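Local coordinates for Lmo2051 protein (Listeria monocytogenes, PDB 3I18), which is the PDZ domain of a probably membrane-bound protein that is likely to act as a serine-type, ATP-dependent endopeptidase of the Lon-like S16 family, at residues A70-T75 against P83-T88; M12-K15 against P19-D22. One frame throughout, in Å; residues are numbered along the deposited sequence.

Contact 1 (A70-T75 against P83-T88)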
ATOM      1  N   ALA A  70      -8.342   7.334  -0.270  1.00  9.91           N
ATOM      2  CA  ALA A  70      -7.507   8.521  -0.280  1.00 12.77           C
ATOM      3  C   ALA A  70      -6.349   8.343  -1.237  1.00  9.49           C
ATOM      4  O   ALA A  70      -5.991   7.224  -1.604  1.00 12.20           O
ATOM      5  CB  ALA A  70      -6.991   8.797   1.125  1.00 17.70           C
ATOM      6  N   ASP A  71      -5.773   9.464  -1.647  1.00  8.73           N
ATOM      7  CA  ASP A  71      -4.637   9.450  -2.548  1.00 10.03           C
ATOM      8  C   ASP A  71      -3.367   9.535  -1.727  1.00 10.45           C
ATOM      9  O   ASP A  71      -3.319  10.223  -0.701  1.00 10.63           O
ATOM     10  CB  ASP A  71      -4.683  10.642  -3.506  1.00  6.90           C
ATOM     11  CG  ASP A  71      -5.743  10.502  -4.564  1.00 16.14           C
ATOM     12  OD1 ASP A  71      -5.885   9.394  -5.126  1.00 13.70           O
ATOM     13  OD2 ASP A  71      -6.428  11.511  -4.850  1.00 20.88           O
ATOM     14  N   ILE A  72      -2.335   8.833  -2.178  1.00  5.44           N
ATOM     15  CA  ILE A  72      -1.060   8.852  -1.482  1.00 10.36           C
ATOM     16  C   ILE A  72       0.028   9.041  -2.522  1.00  8.24           C
ATOM     17  O   ILE A  72       0.026   8.382  -3.555  1.00  6.42           O
ATOM     18  CB  ILE A  72      -0.832   7.541  -0.706  1.00 11.44           C
ATOM     19  CG1 ILE A  72      -1.977   7.338   0.292  1.00 10.31           C
ATOM     20  CG2 ILE A  72       0.495   7.597   0.045  1.00 10.99           C
ATOM     21  CD1 ILE A  72      -1.833   6.079   1.142  1.00 15.96           C
ATOM     22  N   LYS A  73       0.934   9.976  -2.263  1.00  6.93           N
ATOM     23  CA  LYS A  73       2.027  10.230  -3.186  1.00  6.86           C
ATOM     24  C   LYS A  73       3.128   9.225  -2.894  1.00  7.03           C
ATOM     25  O   LYS A  73       3.449   8.959  -1.730  1.00  7.67           O
ATOM     26  CB  LYS A  73       2.545  11.664  -3.019  1.00 10.35           C
ATOM     27  CG  LYS A  73       3.681  12.050  -3.960  1.00 14.20           C
ATOM     28  CD  LYS A  73       3.741  13.561  -4.165  1.00 21.58           C
ATOM     29  CE  LYS A  73       2.514  14.053  -4.926  1.00 15.24           C
ATOM     30  NZ  LYS A  73       2.582  15.507  -5.262  1.00 31.57           N
ATOM     31  N   LEU A  74       3.696   8.656  -3.950  1.00  7.39           N
ATOM     32  CA  LEU A  74       4.761   7.671  -3.798  1.00  5.34           C
ATOM     33  C   LEU A  74       6.070   8.381  -3.512  1.00  7.29           C
ATOM     34  O   LEU A  74       6.325   9.467  -4.031  1.00  8.71           O
ATOM     35  CB  LEU A  74       4.898   6.843  -5.072  1.00  4.94           C
ATOM     36  CG  LEU A  74       3.683   5.982  -5.438  1.00  6.36           C
ATOM     37  CD1 LEU A  74       4.012   5.156  -6.660  1.00  9.69           C
ATOM     38  CD2 LEU A  74       3.336   5.071  -4.262  1.00  4.79           C
ATOM     39  N   THR A  75       6.892   7.766  -2.673  1.00  7.40           N
ATOM     40  CA  THR A  75       8.184   8.333  -2.319  1.00  5.74           C
ATOM     41  C   THR A  75       9.227   7.271  -2.642  1.00  6.37           C
ATOM     42  O   THR A  75       8.881   6.199  -3.128  1.00 10.79           O
ATOM     43  CB  THR A  75       8.228   8.703  -0.813  1.00  7.66           C
ATOM     44  OG1 THR A  75       9.436   9.422  -0.528  1.00 10.20           O
ATOM     45  CG2 THR A  75       8.148   7.453   0.049  1.00 12.21           C
ATOM     46  N   PRO A  83      10.140   3.117  -6.121  1.00  7.02           N
ATOM     47  CA  PRO A  83       8.938   3.822  -5.655  1.00  5.70           C
ATOM     48  C   PRO A  83       8.223   2.994  -4.594  1.00  5.53           C
ATOM     49  O   PRO A  83       8.238   1.767  -4.664  1.00  8.38           O
ATOM     50  CB  PRO A  83       8.088   3.953  -6.928  1.00 11.09           C
ATOM     51  CG  PRO A  83       9.055   3.686  -8.064  1.00 17.41           C
ATOM     52  CD  PRO A  83       9.953   2.628  -7.493  1.00  7.32           C
ATOM     53  N   GLY A  84       7.607   3.661  -3.623  1.00  3.97           N
ATOM     54  CA  GLY A  84       6.892   2.957  -2.579  1.00  4.50           C
ATOM     55  C   GLY A  84       5.941   3.860  -1.812  1.00  6.73           C
ATOM     56  O   GLY A  84       6.051   5.084  -1.865  1.00  7.95           O
ATOM     57  N   ILE A  85       4.991   3.253  -1.109  1.00  3.82           N
ATOM     58  CA  ILE A  85       4.038   4.001  -0.309  1.00  3.86           C
ATOM     59  C   ILE A  85       4.707   4.359   1.016  1.00  5.66           C
ATOM     60  O   ILE A  85       4.413   5.394   1.620  1.00  9.27           O
ATOM     61  CB  ILE A  85       2.778   3.152  -0.029  1.00  7.92           C
ATOM     62  CG1 ILE A  85       2.090   2.813  -1.344  1.00  5.35           C
ATOM     63  CG2 ILE A  85       1.818   3.909   0.901  1.00  9.27           C
ATOM     64  CD1 ILE A  85       0.933   1.831  -1.194  1.00  4.65           C
ATOM     65  N   GLY A  86       5.614   3.490   1.453  1.00  6.17           N
ATOM     66  CA  GLY A  86       6.338   3.707   2.694  1.00  8.98           C
ATOM     67  C   GLY A  86       5.765   2.890   3.830  1.00  9.10           C
ATOM     68  O   GLY A  86       5.636   3.388   4.947  1.00 13.03           O
ATOM     69  N   ILE A  87       5.439   1.629   3.551  1.00 11.18           N
ATOM     70  CA  ILE A  87       4.852   0.736   4.543  1.00 10.35           C
ATOM     71  C   ILE A  87       5.412  -0.684   4.469  1.00 10.60           C
ATOM     72  O   ILE A  87       5.995  -1.084   3.458  1.00 12.48           O
ATOM     73  CB  ILE A  87       3.328   0.624   4.329  1.00 10.97           C
ATOM     74  CG1 ILE A  87       3.047   0.133   2.902  1.00 12.99           C
ATOM     75  CG2 ILE A  87       2.655   1.967   4.564  1.00  8.28           C
ATOM     76  CD1 ILE A  87       1.566   0.025   2.541  1.00 10.27           C
ATOM     77  N   THR A  88       5.250  -1.444   5.549  1.00 10.32           N
ATOM     78  CA  THR A  88       5.659  -2.843   5.546  1.00  7.54           C
ATOM     79  C   THR A  88       4.333  -3.594   5.612  1.00  7.63           C
ATOM     80  O   THR A  88       3.342  -3.074   6.141  1.00 11.66           O
ATOM     81  CB  THR A  88       6.550  -3.228   6.761  1.00  9.96           C
ATOM     82  OG1 THR A  88       5.869  -2.924   7.984  1.00 14.88           O
ATOM     83  CG2 THR A  88       7.873  -2.473   6.715  1.00  8.84           C
TER
HETATM   84  O   HOH W   1       4.212   8.081   0.989  1.00 12.67           O

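Contact 2 (M12-K15 against P19-D22). Unlike the reference sequence in segment 12-15: Met-12 (reference Leu).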
HETATM    1  N   MSE A  12       1.488  -3.292   8.258  1.00 20.94           N
HETATM    2  CA  MSE A  12       2.093  -3.641   9.539  1.00 24.38           C
HETATM    3  C   MSE A  12       2.872  -2.498  10.157  1.00 23.29           C
HETATM    4  O   MSE A  12       3.082  -2.464  11.368  1.00 30.48           O
HETATM    5  CB  MSE A  12       3.011  -4.852   9.381  1.00 31.28           C
HETATM    6  CG  MSE A  12       3.751  -5.220  10.650  1.00 39.62           C
HETATM    7 SE   MSE A  12       4.482  -6.965  10.532  1.00 49.56          SE
HETATM    8  CE  MSE A  12       5.909  -6.598   9.279  1.00 45.78           C
ATOM      9  N   SER A  13       3.315  -1.574   9.315  1.00 15.54           N
ATOM     10  CA  SER A  13       4.070  -0.413   9.768  1.00 14.39           C
ATOM     11  C   SER A  13       4.023   0.659   8.689  1.00 14.03           C
ATOM     12  O   SER A  13       3.981   0.342   7.502  1.00 10.99           O
ATOM     13  CB  SER A  13       5.525  -0.790  10.035  1.00 19.94           C
ATOM     14  OG  SER A  13       6.294   0.360  10.339  1.00 33.57           O
ATOM     15  N   VAL A  14       4.038   1.919   9.111  1.00 10.62           N
ATOM     16  CA  VAL A  14       4.000   3.049   8.194  1.00 11.13           C
ATOM     17  C   VAL A  14       5.101   4.035   8.578  1.00  9.45           C
ATOM     18  O   VAL A  14       5.216   4.403   9.748  1.00 13.47           O
ATOM     19  CB  VAL A  14       2.633   3.783   8.272  1.00 12.68           C
ATOM     20  CG1 VAL A  14       2.565   4.873   7.220  1.00 14.96           C
ATOM     21  CG2 VAL A  14       1.484   2.784   8.085  1.00 11.52           C
ATOM     22  N   LYS A  15       5.929   4.445   7.620  1.00  9.62           N
ATOM     23  CA  LYS A  15       6.984   5.421   7.920  1.00 13.09           C
ATOM     24  C   LYS A  15       6.296   6.687   8.422  1.00 12.75           C
ATOM     25  O   LYS A  15       5.361   7.172   7.794  1.00 17.51           O
ATOM     26  CB  LYS A  15       7.782   5.762   6.662  1.00 18.38           C
ATOM     27  CG  LYS A  15       8.871   4.774   6.293  1.00 22.24           C
ATOM     28  CD  LYS A  15       9.463   5.144   4.942  1.00 25.37           C
ATOM     29  CE  LYS A  15      10.750   4.399   4.673  1.00 35.30           C
ATOM     30  NZ  LYS A  15      11.840   4.899   5.552  1.00 36.09           N
ATOM     31  N   PRO A  19       4.165  10.788   3.121  1.00 12.03           N
ATOM     32  CA  PRO A  19       2.754  11.106   2.909  1.00  5.75           C
ATOM     33  C   PRO A  19       1.804  10.034   3.432  1.00  8.27           C
ATOM     34  O   PRO A  19       0.737  10.349   3.957  1.00  9.57           O
ATOM     35  CB  PRO A  19       2.671  11.280   1.399  1.00 10.87           C
ATOM     36  CG  PRO A  19       4.001  11.908   1.080  1.00  9.42           C
ATOM     37  CD  PRO A  19       4.955  11.064   1.906  1.00  9.36           C
ATOM     38  N   ALA A  20       2.185   8.769   3.292  1.00  7.49           N
ATOM     39  CA  ALA A  20       1.336   7.679   3.762  1.00  6.23           C
ATOM     40  C   ALA A  20       0.968   7.806   5.245  1.00 12.34           C
ATOM     41  O   ALA A  20      -0.118   7.399   5.654  1.00 13.91           O
ATOM     42  CB  ALA A  20       2.019   6.336   3.504  1.00 11.20           C
ATOM     43  N   ALA A  21       1.863   8.373   6.048  1.00  8.61           N
ATOM     44  CA  ALA A  21       1.610   8.521   7.477  1.00  6.86           C
ATOM     45  C   ALA A  21       0.422   9.432   7.780  1.00 12.42           C
ATOM     46  O   ALA A  21      -0.106   9.422   8.891  1.00 17.89           O
ATOM     47  CB  ALA A  21       2.857   9.051   8.178  1.00 11.85           C
ATOM     48  N   ASP A  22       0.007  10.217   6.794  1.00 14.21           N
ATOM     49  CA  ASP A  22      -1.106  11.135   6.970  1.00 19.06           C
ATOM     50  C   ASP A  22      -2.425  10.500   6.519  1.00 19.31           C
ATOM     51  O   ASP A  22      -3.469  11.150   6.537  1.00 23.06           O
ATOM     52  CB  ASP A  22      -0.827  12.422   6.183  1.00 22.87           C
ATOM     53  CG  ASP A  22      -1.044  13.677   7.013  1.00 30.31           C
ATOM     54  OD1 ASP A  22      -0.721  13.664   8.220  1.00 32.42           O
ATOM     55  OD2 ASP A  22      -1.520  14.682   6.449  1.00 31.77           O
TER

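Contact 1 (A70-T75 against P83-T88)
Leu-74 and Thr-75 straddle the carbonyl of Gly-84, so that the bare backbone of the glycine becomes the hollow into which the opposite strand fits. Thr-75 N gives a nearly straight hydrogen bond to Gly-84 O (2.9 Å, 169° at the hydrogen), and Gly-84 N returns one to Thr-75 O, more bent at 141°. The oxygen of Gly-84 is then flanked by carbon: Leu-74 CD2 approaches it to 3.6 Å and Thr-75 CG2 to 3.7 Å. This antiparallel hydrogen-bonded pair belongs to the hairpin of strands 66-76 and 83-89 in the PDZ domain, whose core receives the apolar bumps. With CG anti to its carbonyl carbon (chi1 -64°), Leu-74 forks toward 83-85: CD1 lies by Pro-83 CB at 4.3 Å, while CD2 abuts Ile-85 CG1 at 3.9 Å. Farther up, where the two strands diverge, Ile-72 and Ile-85 cross at about a right angle and meet by one methyl each, CG2 to CG2 at 4.0 Å. Ile-85 continues inward to Phe-44 and Ile-48 of helix 41-49. Where the backbones have separated too far to pair, a water fills the gap, donating to Lys-73 O and, at 2.8 Å, to Ile-85 O. Past it, Gly-86 and Ile-87 form a G1 beta bulge opposite His-100 of the C-terminal purification tag.

Contact 2 (M12-K15 against P19-D22)
Val-14, the last residue of strand 9-14, presses its CG1 methyl against the 3-10 turn of residues 19-22, an example of the end of the first PDZ strand packing on the loop that follows it. The snug part is small and held by van der Waals contact alone. CG1 stands anti to the backbone N (chi1 -175°), which carries it across to the turn, where it lies over the peptide joining Ala-20 to Ala-21: it is 3.8 Å from Ala-21 N and 4.0 Å from Ala-20 CB. The two alanines present little more than backbone and a methyl, which lets the valine come close to the turn itself. Ala-20 is buried and also touches Ile-85, while Val-14 packs on Ile-87, so both residues of this inner half join the hairpin strand 83-89. The turn is held in shape by its own backbone bond from Asp-22 N to Pro-19 O (2.9 Å).

The solvent side is sparse. No hydrogen bond crosses between the segments, and Lys-15 sends its side chain away from the turn, to touch His-99 of the tag, leaving its backbone to make the contact. The one close point here is the Ala-21 CB methyl, 3.2 Å from the carbonyl oxygen of Lys-15.

The two contacts show how one strand can knit neighbouring parts of a small domain. Both segments of contact 2 precede those of contact 1 in the sequence, yet the contact centres are only about 8 Å apart, because strand 83-89, half of contact 1, pairs with strand 9-14 of contact 2. Probable hydrogen bonds run from Met-12 N to Thr-88 O (2.8 Å) and from Lys-15 N to Gly-86 O. Met-12 (selenomethionine here, leucine in the reference sequence) and Ser-13 form a classic beta bulge opposite Thr-88. Strand 83-89 thus ties the C-terminal end of the five-stranded antiparallel PDZ sheet to its first strand, closing the sheet on itself.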